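Mevalonate kinase (Staphylococcus aureus, PDB 2X7I) probably catalyses the ATP-dependent phosphorylation of mevalonate to 5-phosphomevalonate, as a member of the GHMP kinase family. Local coordinates at residues Thr244-Asp248 / Lys249-Leu253; Leu278-Asp282 / Leu283-Lys287; Lys291-Lys295 / Ala296-His300. One frame throughout, in Å; residues are numbered along the deposited sequence.

All three contacts are local and lie in the C-terminal part of the GHMP kinase chain. Contact 1 is at the surface, where a loop enters helix 248-259, and is held mostly by backbone bonds. Contacts 2 and 3 are partly buried and sit at the two ends of helix 283-295: contact 2 is its side-chain-capped start, contact 3 its Schellman finish. Contact 2 relies on an aspartate and a threonine, with two alanines packed beneath; contact 3 relies on backbone N-H groups, a glycine and a tight valine-alanine pair. L253 of contact 1 packs on V293 and A298 of contact 3, whereas contacts 1 and 2 do not touch.

Contact 1: residues Thr244-Asp248 / Lys249-Leu253; sequences TVSHD and KIEQL
H247 and E251 meet where the loop turns into a helix, and the carbonyl of H247 does most of the work. E251 N donates to H247 O at 3.2 Å, the bond nearly straight at 169° and entering almost in line with the C=O. I250 N reaches the same oxygen only weakly. The E251 side chain then folds back over that carbonyl. Its CG stands beside the backbone N and the chain bends again at the next bond (chi1 -58°, chi2 -43°), which brings CG to 3.3 Å from H247 O. From there the carboxylate passes back along the loop, with OE1 4.1 Å from S246 CB, while OE2 is hydrogen-bonded to H237 NE2.

D248, the first residue of the helix, gives up most surface here, largely through its backbone. Its O accepts from Q252 N at 3.0 Å, and Q252 CB packs close by, 3.3 Å from the same D248 O. D248 CB leaves its backbone away from the following turn, and the residue is exposed; an acid in a first helical turn is probably favoured by the helix dipole. H247 holds the N-cap position, but its imidazole leads away from the helix and stacks on the ring of H192.

The short connection between helices 226-243 and 248-259 is thereby turned. S246 and E251 lie against K241 of helix 226-243, T244 OG1 bonds back to L240 O of that helix, and helix 248-259 sets off from H247.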
ATOM      1  N   THR A 244     -15.891  17.207  -9.570  1.00 72.67           N
ATOM      2  CA  THR A 244     -15.750  16.216 -10.638  1.00 75.34           C
ATOM      3  C   THR A 244     -17.014  15.390 -10.849  1.00 77.90           C
ATOM      4  O   THR A 244     -17.868  15.279  -9.959  1.00 76.87           O
ATOM      5  CB  THR A 244     -14.586  15.245 -10.365  1.00 73.41           C
ATOM      6  OG1 THR A 244     -14.895  14.446  -9.223  1.00 71.48           O
ATOM      7  CG2 THR A 244     -13.281  15.996 -10.119  1.00 71.50           C
ATOM      8  N   VAL A 245     -17.100  14.806 -12.043  1.00 81.84           N
ATOM      9  CA  VAL A 245     -18.177  13.895 -12.402  1.00 85.02           C
ATOM     10  C   VAL A 245     -17.996  12.614 -11.599  1.00 83.63           C
ATOM     11  O   VAL A 245     -16.976  11.931 -11.729  1.00 83.32           O
ATOM     12  CB  VAL A 245     -18.168  13.560 -13.912  1.00 89.66           C
ATOM     13  CG1 VAL A 245     -19.377  12.701 -14.270  1.00 93.44           C
ATOM     14  CG2 VAL A 245     -18.149  14.839 -14.757  1.00 91.51           C
ATOM     15  N   SER A 246     -18.980  12.310 -10.758  1.00 83.28           N
ATOM     16  CA  SER A 246     -18.913  11.173  -9.840  1.00 81.78           C
ATOM     17  C   SER A 246     -19.575   9.928 -10.435  1.00 85.35           C
ATOM     18  O   SER A 246     -20.194   9.993 -11.503  1.00 89.10           O
ATOM     19  CB  SER A 246     -19.558  11.547  -8.510  1.00 79.43           C
ATOM     20  OG  SER A 246     -18.870  12.641  -7.918  1.00 77.31           O
ATOM     21  N   HIS A 247     -19.422   8.799  -9.744  1.00 84.57           N
ATOM     22  CA  HIS A 247     -19.848   7.492 -10.259  1.00 88.13           C
ATOM     23  C   HIS A 247     -20.774   6.781  -9.265  1.00 87.75           C
ATOM     24  O   HIS A 247     -20.422   6.585  -8.097  1.00 84.54           O
ATOM     25  CB  HIS A 247     -18.626   6.617 -10.575  1.00 88.52           C
ATOM     26  CG  HIS A 247     -17.671   7.236 -11.551  1.00 89.52           C
ATOM     27  ND1 HIS A 247     -16.628   8.051 -11.159  1.00 86.34           N
ATOM     28  CD2 HIS A 247     -17.600   7.160 -12.903  1.00 93.94           C
ATOM     29  CE1 HIS A 247     -15.959   8.451 -12.226  1.00 88.71           C
ATOM     30  NE2 HIS A 247     -16.528   7.924 -13.297  1.00 93.25           N
ATOM     31  N   ASP A 248     -21.945   6.376  -9.756  1.00 91.41           N
ATOM     32  CA  ASP A 248     -23.027   5.860  -8.914  1.00 91.77           C
ATOM     33  C   ASP A 248     -22.619   4.640  -8.082  1.00 90.81           C
ATOM     34  O   ASP A 248     -22.929   4.566  -6.895  1.00 88.59           O
ATOM     35  CB  ASP A 248     -24.255   5.510  -9.774  1.00 96.88           C
ATOM     36  CG  ASP A 248     -24.875   6.733 -10.459  1.00 98.13           C
ATOM     37  OD1 ASP A 248     -25.969   6.591 -11.054  1.00101.64           O
ATOM     38  OD2 ASP A 248     -24.274   7.828 -10.410  1.00 95.04           O
ATOM     39  N   LYS A 249     -21.920   3.694  -8.705  1.00 92.72           N
ATOM     40  CA  LYS A 249     -21.580   2.420  -8.056  1.00 92.92           C
ATOM     41  C   LYS A 249     -20.596   2.577  -6.888  1.00 88.18           C
ATOM     42  O   LYS A 249     -20.693   1.858  -5.892  1.00 87.60           O
ATOM     43  CB  LYS A 249     -21.050   1.421  -9.092  1.00 96.81           C
ATOM     44  CG  LYS A 249     -22.112   0.984 -10.103  1.00102.37           C
ATOM     45  CD  LYS A 249     -21.512   0.312 -11.335  1.00106.60           C
ATOM     46  CE  LYS A 249     -22.599  -0.050 -12.342  1.00112.61           C
ATOM     47  NZ  LYS A 249     -22.055  -0.539 -13.638  1.00117.05           N
ATOM     48  N   ILE A 250     -19.667   3.524  -7.004  1.00 85.21           N
ATOM     49  CA  ILE A 250     -18.726   3.828  -5.917  1.00 81.00           C
ATOM     50  C   ILE A 250     -19.422   4.558  -4.768  1.00 78.32           C
ATOM     51  O   ILE A 250     -19.235   4.216  -3.594  1.00 76.33           O
ATOM     52  CB  ILE A 250     -17.519   4.684  -6.412  1.00 79.12           C
ATOM     53  CG1 ILE A 250     -16.458   3.796  -7.078  1.00 81.38           C
ATOM     54  CG2 ILE A 250     -16.887   5.468  -5.261  1.00 74.80           C
ATOM     55  CD1 ILE A 250     -16.924   3.097  -8.366  1.00 86.43           C
ATOM     56  N   GLU A 251     -20.218   5.571  -5.105  1.00 78.32           N
ATOM     57  CA  GLU A 251     -20.879   6.368  -4.075  1.00 76.28           C
ATOM     58  C   GLU A 251     -21.861   5.505  -3.281  1.00 77.09           C
ATOM     59  O   GLU A 251     -21.973   5.655  -2.068  1.00 75.13           O
ATOM     60  CB  GLU A 251     -21.579   7.604  -4.671  1.00 77.05           C
ATOM     61  CG  GLU A 251     -20.666   8.576  -5.462  1.00 76.84           C
ATOM     62  CD  GLU A 251     -19.305   8.864  -4.798  1.00 74.42           C
ATOM     63  OE1 GLU A 251     -18.308   8.997  -5.544  1.00 76.46           O
ATOM     64  OE2 GLU A 251     -19.226   8.965  -3.554  1.00 71.43           O
ATOM     65  N   GLN A 252     -22.540   4.590  -3.969  1.00 80.19           N
ATOM     66  CA  GLN A 252     -23.466   3.650  -3.329  1.00 81.97           C
ATOM     67  C   GLN A 252     -22.741   2.681  -2.383  1.00 80.32           C
ATOM     68  O   GLN A 252     -23.309   2.253  -1.385  1.00 80.77           O
ATOM     69  CB  GLN A 252     -24.257   2.864  -4.387  1.00 86.71           C
ATOM     70  CG  GLN A 252     -25.525   2.170  -3.862  1.00 90.34           C
ATOM     71  CD  GLN A 252     -26.801   3.015  -4.002  1.00 92.30           C
ATOM     72  OE1 GLN A 252     -26.781   4.241  -3.861  1.00 90.01           O
ATOM     73  NE2 GLN A 252     -27.918   2.346  -4.273  1.00 96.09           N
ATOM     74  N   LEU A 253     -21.496   2.336  -2.700  1.00 78.69           N
ATOM     75  CA  LEU A 253     -20.700   1.481  -1.830  1.00 77.25           C
ATOM     76  C   LEU A 253     -20.302   2.229  -0.556  1.00 72.99           C
ATOM     77  O   LEU A 253     -20.332   1.662   0.535  1.00 73.02           O
ATOM     78  CB  LEU A 253     -19.455   0.971  -2.564  1.00 77.78           C
ATOM     79  CG  LEU A 253     -18.778  -0.287  -2.011  1.00 78.93           C
ATOM     80  CD1 LEU A 253     -19.748  -1.460  -1.979  1.00 82.82           C
ATOM     81  CD2 LEU A 253     -17.559  -0.637  -2.855  1.00 80.03           C
TER

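Contact 2: residues Leu278-Asp282 / Leu283-Lys287; sequences LLAKD and LPTAK
D282 and T285 are brought together by a pair of first torsions. At D282, chi1 of 62° sets CG between the backbone N and the carbonyl carbon, turning OD1 back onto T285. At T285, chi1 of -61° places OG1 beside its own backbone N, with both donors presented to one acceptor. That acceptor is D282 OD1. It takes T285 N at 2.9 Å, nearly in line with its C-O bond, and T285 OG1 at 2.8 Å, on the syn side and 26° out of the carboxylate plane. The two side chains cross at about a right angle. Two bonds grip OD1 and restrain the carboxylate, and the first helical turn gains an acceptor for a backbone N-H that would otherwise lack one. This is an N-cap with D282 as the capping residue, and the helix end would probably stabilise its negative charge.

P284, which has no N-H to satisfy, fits the same turn: its ring CD lies 3.6 Å from D282 OD1. The helical backbone pattern begins with A286 N donating to D282 O at 3.2 Å. Underneath, the last strand residue closes the corner: A280 CB packs over the helix start, 4.0 Å from A286 N and 4.2 Å from both A286 CB and T285 CG2.

Strand 276-280 thus turns abruptly into helix 283-295, the first half of a split beta-alpha-beta unit whose second strand is 300-305, with antiparallel strand 175-180 between. A280 pairs with Y175 through the backbone, A286 packs on V177 and I303, and L279 meets F226 and F233 of helix 226-243.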
ATOM      1  N   LEU A 278     -12.710   3.734   4.711  1.00 50.73           N
ATOM      2  CA  LEU A 278     -13.807   4.098   5.619  1.00 52.06           C
ATOM      3  C   LEU A 278     -13.321   4.054   7.062  1.00 52.70           C
ATOM      4  O   LEU A 278     -12.628   3.121   7.454  1.00 52.99           O
ATOM      5  CB  LEU A 278     -15.009   3.151   5.459  1.00 53.08           C
ATOM      6  CG  LEU A 278     -15.607   3.041   4.048  1.00 52.74           C
ATOM      7  CD1 LEU A 278     -16.652   1.922   3.967  1.00 53.12           C
ATOM      8  CD2 LEU A 278     -16.202   4.363   3.623  1.00 51.94           C
ATOM      9  N   LEU A 279     -13.700   5.060   7.846  1.00 53.22           N
ATOM     10  CA  LEU A 279     -13.251   5.177   9.220  1.00 53.73           C
ATOM     11  C   LEU A 279     -14.336   4.701  10.177  1.00 55.73           C
ATOM     12  O   LEU A 279     -15.494   5.097  10.065  1.00 56.55           O
ATOM     13  CB  LEU A 279     -12.852   6.623   9.532  1.00 53.36           C
ATOM     14  CG  LEU A 279     -11.650   7.195   8.770  1.00 51.00           C
ATOM     15  CD1 LEU A 279     -11.222   8.521   9.382  1.00 49.99           C
ATOM     16  CD2 LEU A 279     -10.468   6.224   8.752  1.00 49.70           C
ATOM     17  N   ALA A 280     -13.947   3.830  11.105  1.00 57.01           N
ATOM     18  CA  ALA A 280     -14.853   3.283  12.112  1.00 58.78           C
ATOM     19  C   ALA A 280     -14.207   3.475  13.467  1.00 60.21           C
ATOM     20  O   ALA A 280     -12.983   3.472  13.573  1.00 59.83           O
ATOM     21  CB  ALA A 280     -15.103   1.819  11.860  1.00 58.97           C
ATOM     22  N   LYS A 281     -15.036   3.643  14.492  1.00 62.43           N
ATOM     23  CA  LYS A 281     -14.561   3.912  15.844  1.00 64.48           C
ATOM     24  C   LYS A 281     -14.007   2.664  16.539  1.00 65.20           C
ATOM     25  O   LYS A 281     -13.084   2.770  17.352  1.00 65.85           O
ATOM     26  CB  LYS A 281     -15.689   4.509  16.699  1.00 66.62           C
ATOM     27  CG  LYS A 281     -16.218   5.843  16.180  1.00 68.00           C
ATOM     28  CD  LYS A 281     -17.365   6.382  17.052  1.00 71.56           C
ATOM     29  CE  LYS A 281     -17.608   7.874  16.827  1.00 72.45           C
ATOM     30  NZ  LYS A 281     -18.541   8.447  17.863  1.00 75.47           N
ATOM     31  N   ASP A 282     -14.581   1.496  16.241  1.00 65.30           N
ATOM     32  CA  ASP A 282     -14.208   0.258  16.938  1.00 66.71           C
ATOM     33  C   ASP A 282     -14.238  -0.946  16.012  1.00 65.65           C
ATOM     34  O   ASP A 282     -14.729  -0.855  14.877  1.00 64.36           O
ATOM     35  CB  ASP A 282     -15.099   0.031  18.175  1.00 69.49           C
ATOM     36  CG  ASP A 282     -16.579  -0.147  17.833  1.00 70.87           C
ATOM     37  OD1 ASP A 282     -16.911  -0.605  16.721  1.00 71.08           O
ATOM     38  OD2 ASP A 282     -17.421   0.158  18.705  1.00 74.22           O
ATOM     39  N   LEU A 283     -13.709  -2.067  16.495  1.00 66.36           N
ATOM     40  CA  LEU A 283     -13.520  -3.248  15.648  1.00 65.92           C
ATOM     41  C   LEU A 283     -14.842  -3.889  15.221  1.00 66.61           C
ATOM     42  O   LEU A 283     -14.996  -4.226  14.042  1.00 66.11           O
ATOM     43  CB  LEU A 283     -12.601  -4.288  16.311  1.00 67.29           C
ATOM     44  CG  LEU A 283     -12.212  -5.495  15.447  1.00 67.26           C
ATOM     45  CD1 LEU A 283     -11.530  -5.038  14.154  1.00 64.28           C
ATOM     46  CD2 LEU A 283     -11.321  -6.468  16.232  1.00 68.44           C
ATOM     47  N   PRO A 284     -15.800  -4.046  16.155  1.00 67.95           N
ATOM     48  CA  PRO A 284     -17.098  -4.594  15.758  1.00 68.88           C
ATOM     49  C   PRO A 284     -17.789  -3.838  14.614  1.00 67.14           C
ATOM     50  O   PRO A 284     -18.385  -4.478  13.739  1.00 67.43           O
ATOM     51  CB  PRO A 284     -17.928  -4.498  17.049  1.00 71.32           C
ATOM     52  CG  PRO A 284     -16.925  -4.619  18.140  1.00 72.13           C
ATOM     53  CD  PRO A 284     -15.692  -3.913  17.622  1.00 70.14           C
ATOM     54  N   THR A 285     -17.717  -2.505  14.625  1.00 65.46           N
ATOM     55  CA  THR A 285     -18.343  -1.691  13.583  1.00 64.07           C
ATOM     56  C   THR A 285     -17.589  -1.869  12.258  1.00 62.47           C
ATOM     57  O   THR A 285     -18.202  -1.894  11.187  1.00 62.07           O
ATOM     58  CB  THR A 285     -18.397  -0.179  13.961  1.00 63.40           C
ATOM     59  OG1 THR A 285     -19.176   0.011  15.144  1.00 64.75           O
ATOM     60  CG2 THR A 285     -19.021   0.642  12.853  1.00 62.46           C
ATOM     61  N   ALA A 286     -16.266  -1.999  12.334  1.00 61.65           N
ATOM     62  CA  ALA A 286     -15.454  -2.269  11.149  1.00 60.26           C
ATOM     63  C   ALA A 286     -15.791  -3.634  10.558  1.00 61.48           C
ATOM     64  O   ALA A 286     -15.814  -3.783   9.340  1.00 61.15           O
ATOM     65  CB  ALA A 286     -13.963  -2.175  11.474  1.00 59.34           C
ATOM     66  N   LYS A 287     -16.062  -4.623  11.408  1.00 63.61           N
ATOM     67  CA  LYS A 287     -16.474  -5.951  10.921  1.00 65.27           C
ATOM     68  C   LYS A 287     -17.866  -5.909  10.281  1.00 66.04           C
ATOM     69  O   LYS A 287     -18.134  -6.629   9.319  1.00 66.65           O
ATOM     70  CB  LYS A 287     -16.435  -6.994  12.042  1.00 67.63           C
ATOM     71  CG  LYS A 287     -15.024  -7.362  12.508  1.00 67.81           C
ATOM     72  CD  LYS A 287     -15.055  -8.352  13.666  1.00 71.18           C
ATOM     73  CE  LYS A 287     -13.655  -8.830  14.040  1.00 71.73           C
ATOM     74  NZ  LYS A 287     -13.658  -9.644  15.295  1.00 73.51           N
TER

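Contact 3: residues Lys291-Lys295 / Ala296-His300; sequences KAVEK and AGAAH
E294 and G297 meet through a flat peptide group: G297 N sits above the E294 carbonyl, 2.8 Å from E294 O and 64° out of its plane. A296 N likewise stands above the A292 carbonyl. A298 N comes closer to the plane of the V293 carbonyl, tilted 21°, and bonds to V293 O at 2.8 Å. The G297 and A298 bonds make a Schellman motif, with G297 as the C-prime residue at a positive phi of 109°.

The E294 chain bends at chi2 and brings its carboxylate nearer the loop. Its OE2 lies 3.0 Å from A298 O, two acceptors close together without a bond, which may raise the acid's pKa; OE1 is hydrogen-bonded to T301 OG1.

The apolar side of the stop is tight. V293 CG2, anti to its backbone N, presses on A298 CB at 3.4 Å, and A298 CB is also 3.0 Å from V293 O.

Helix 283-295 ends between helix 248-259 and strand 175-180. A292 and A296 rest on I256 of helix 248-259, V293 and A298 on I179 of strand 175-180. Beyond the turn, A299 and H300 form a classic beta bulge against D180 as strand 300-305 begins.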
ATOM      1  N   LYS A 291     -18.733  -6.795   6.193  1.00 68.59           N
ATOM      2  CA  LYS A 291     -19.745  -7.722   5.723  1.00 71.72           C
ATOM      3  C   LYS A 291     -20.769  -7.045   4.810  1.00 72.03           C
ATOM      4  O   LYS A 291     -21.092  -7.581   3.749  1.00 73.48           O
ATOM      5  CB  LYS A 291     -20.439  -8.427   6.890  1.00 74.38           C
ATOM      6  CG  LYS A 291     -19.555  -9.417   7.681  1.00 76.51           C
ATOM      7  CD  LYS A 291     -18.818 -10.458   6.796  1.00 77.98           C
ATOM      8  CE  LYS A 291     -18.942 -11.901   7.331  1.00 82.50           C
ATOM      9  NZ  LYS A 291     -19.026 -12.037   8.823  1.00 84.13           N
ATOM     10  N   ALA A 292     -21.260  -5.873   5.205  1.00 71.15           N
ATOM     11  CA  ALA A 292     -22.247  -5.147   4.399  1.00 71.72           C
ATOM     12  C   ALA A 292     -21.705  -4.736   3.027  1.00 70.77           C
ATOM     13  O   ALA A 292     -22.441  -4.760   2.036  1.00 72.40           O
ATOM     14  CB  ALA A 292     -22.746  -3.923   5.149  1.00 71.12           C
ATOM     15  N   VAL A 293     -20.425  -4.361   2.973  1.00 68.44           N
ATOM     16  CA  VAL A 293     -19.802  -3.889   1.734  1.00 67.37           C
ATOM     17  C   VAL A 293     -19.418  -5.044   0.800  1.00 68.37           C
ATOM     18  O   VAL A 293     -19.484  -4.902  -0.418  1.00 68.42           O
ATOM     19  CB  VAL A 293     -18.561  -2.977   2.018  1.00 64.52           C
ATOM     20  CG1 VAL A 293     -17.369  -3.790   2.480  1.00 63.95           C
ATOM     21  CG2 VAL A 293     -18.197  -2.210   0.792  1.00 64.00           C
ATOM     22  N   GLU A 294     -19.015  -6.173   1.376  1.00 69.59           N
ATOM     23  CA  GLU A 294     -18.746  -7.396   0.610  1.00 71.57           C
ATOM     24  C   GLU A 294     -20.054  -7.927   0.025  1.00 74.36           C
ATOM     25  O   GLU A 294     -20.136  -8.257  -1.161  1.00 75.34           O
ATOM     26  CB  GLU A 294     -18.122  -8.475   1.502  1.00 72.43           C
ATOM     27  CG  GLU A 294     -16.809  -8.078   2.182  1.00 71.74           C
ATOM     28  CD  GLU A 294     -15.564  -8.646   1.517  1.00 73.90           C
ATOM     29  OE1 GLU A 294     -14.657  -9.080   2.267  1.00 75.46           O
ATOM     30  OE2 GLU A 294     -15.487  -8.653   0.263  1.00 74.71           O
ATOM     31  N   LYS A 295     -21.074  -7.997   0.879  1.00 75.76           N
ATOM     32  CA  LYS A 295     -22.425  -8.395   0.479  1.00 78.82           C
ATOM     33  C   LYS A 295     -22.921  -7.548  -0.699  1.00 78.66           C
ATOM     34  O   LYS A 295     -23.584  -8.062  -1.609  1.00 81.06           O
ATOM     35  CB  LYS A 295     -23.367  -8.274   1.687  1.00 80.00           C
ATOM     36  CG  LYS A 295     -24.810  -8.693   1.459  1.00 84.02           C
ATOM     37  CD  LYS A 295     -25.555  -8.785   2.791  1.00 85.81           C
ATOM     38  CE  LYS A 295     -27.066  -8.752   2.608  1.00 89.06           C
ATOM     39  NZ  LYS A 295     -27.550  -9.867   1.749  1.00 92.32           N
ATOM     40  N   ALA A 296     -22.570  -6.260  -0.687  1.00 75.88           N
ATOM     41  CA  ALA A 296     -22.949  -5.325  -1.753  1.00 75.68           C
ATOM     42  C   ALA A 296     -21.960  -5.297  -2.924  1.00 74.60           C
ATOM     43  O   ALA A 296     -22.048  -4.417  -3.787  1.00 74.36           O
ATOM     44  CB  ALA A 296     -23.117  -3.925  -1.181  1.00 73.88           C
ATOM     45  N   GLY A 297     -21.013  -6.237  -2.949  1.00 74.18           N
ATOM     46  CA  GLY A 297     -20.145  -6.436  -4.111  1.00 73.59           C
ATOM     47  C   GLY A 297     -18.680  -6.030  -3.983  1.00 70.48           C
ATOM     48  O   GLY A 297     -17.887  -6.365  -4.866  1.00 70.40           O
ATOM     49  N   ALA A 298     -18.301  -5.312  -2.919  1.00 67.77           N
ATOM     50  CA  ALA A 298     -16.885  -4.972  -2.709  1.00 64.88           C
ATOM     51  C   ALA A 298     -16.065  -6.230  -2.937  1.00 65.36           C
ATOM     52  O   ALA A 298     -16.323  -7.255  -2.307  1.00 67.02           O
ATOM     53  CB  ALA A 298     -16.643  -4.444  -1.314  1.00 63.10           C
ATOM     54  N   ALA A 299     -15.099  -6.165  -3.854  1.00 63.98           N
ATOM     55  CA  ALA A 299     -14.363  -7.366  -4.260  1.00 64.52           C
ATOM     56  C   ALA A 299     -13.459  -7.897  -3.146  1.00 63.08           C
ATOM     57  O   ALA A 299     -13.420  -9.103  -2.909  1.00 65.13           O
ATOM     58  CB  ALA A 299     -13.555  -7.104  -5.536  1.00 63.98           C
ATOM     59  N   HIS A 300     -12.742  -7.005  -2.470  1.00 60.00           N
ATOM     60  CA  HIS A 300     -11.814  -7.394  -1.395  1.00 59.18           C
ATOM     61  C   HIS A 300     -11.786  -6.310  -0.323  1.00 56.79           C
ATOM     62  O   HIS A 300     -11.944  -5.130  -0.628  1.00 55.22           O
ATOM     63  CB  HIS A 300     -10.389  -7.614  -1.931  1.00 58.80           C
ATOM     64  CG  HIS A 300     -10.323  -8.425  -3.190  1.00 60.91           C
ATOM     65  ND1 HIS A 300     -10.358  -9.803  -3.197  1.00 64.32           N
ATOM     66  CD2 HIS A 300     -10.222  -8.047  -4.487  1.00 62.51           C
ATOM     67  CE1 HIS A 300     -10.282 -10.239  -4.444  1.00 66.22           C
ATOM     68  NE2 HIS A 300     -10.193  -9.193  -5.246  1.00 65.09           N
TER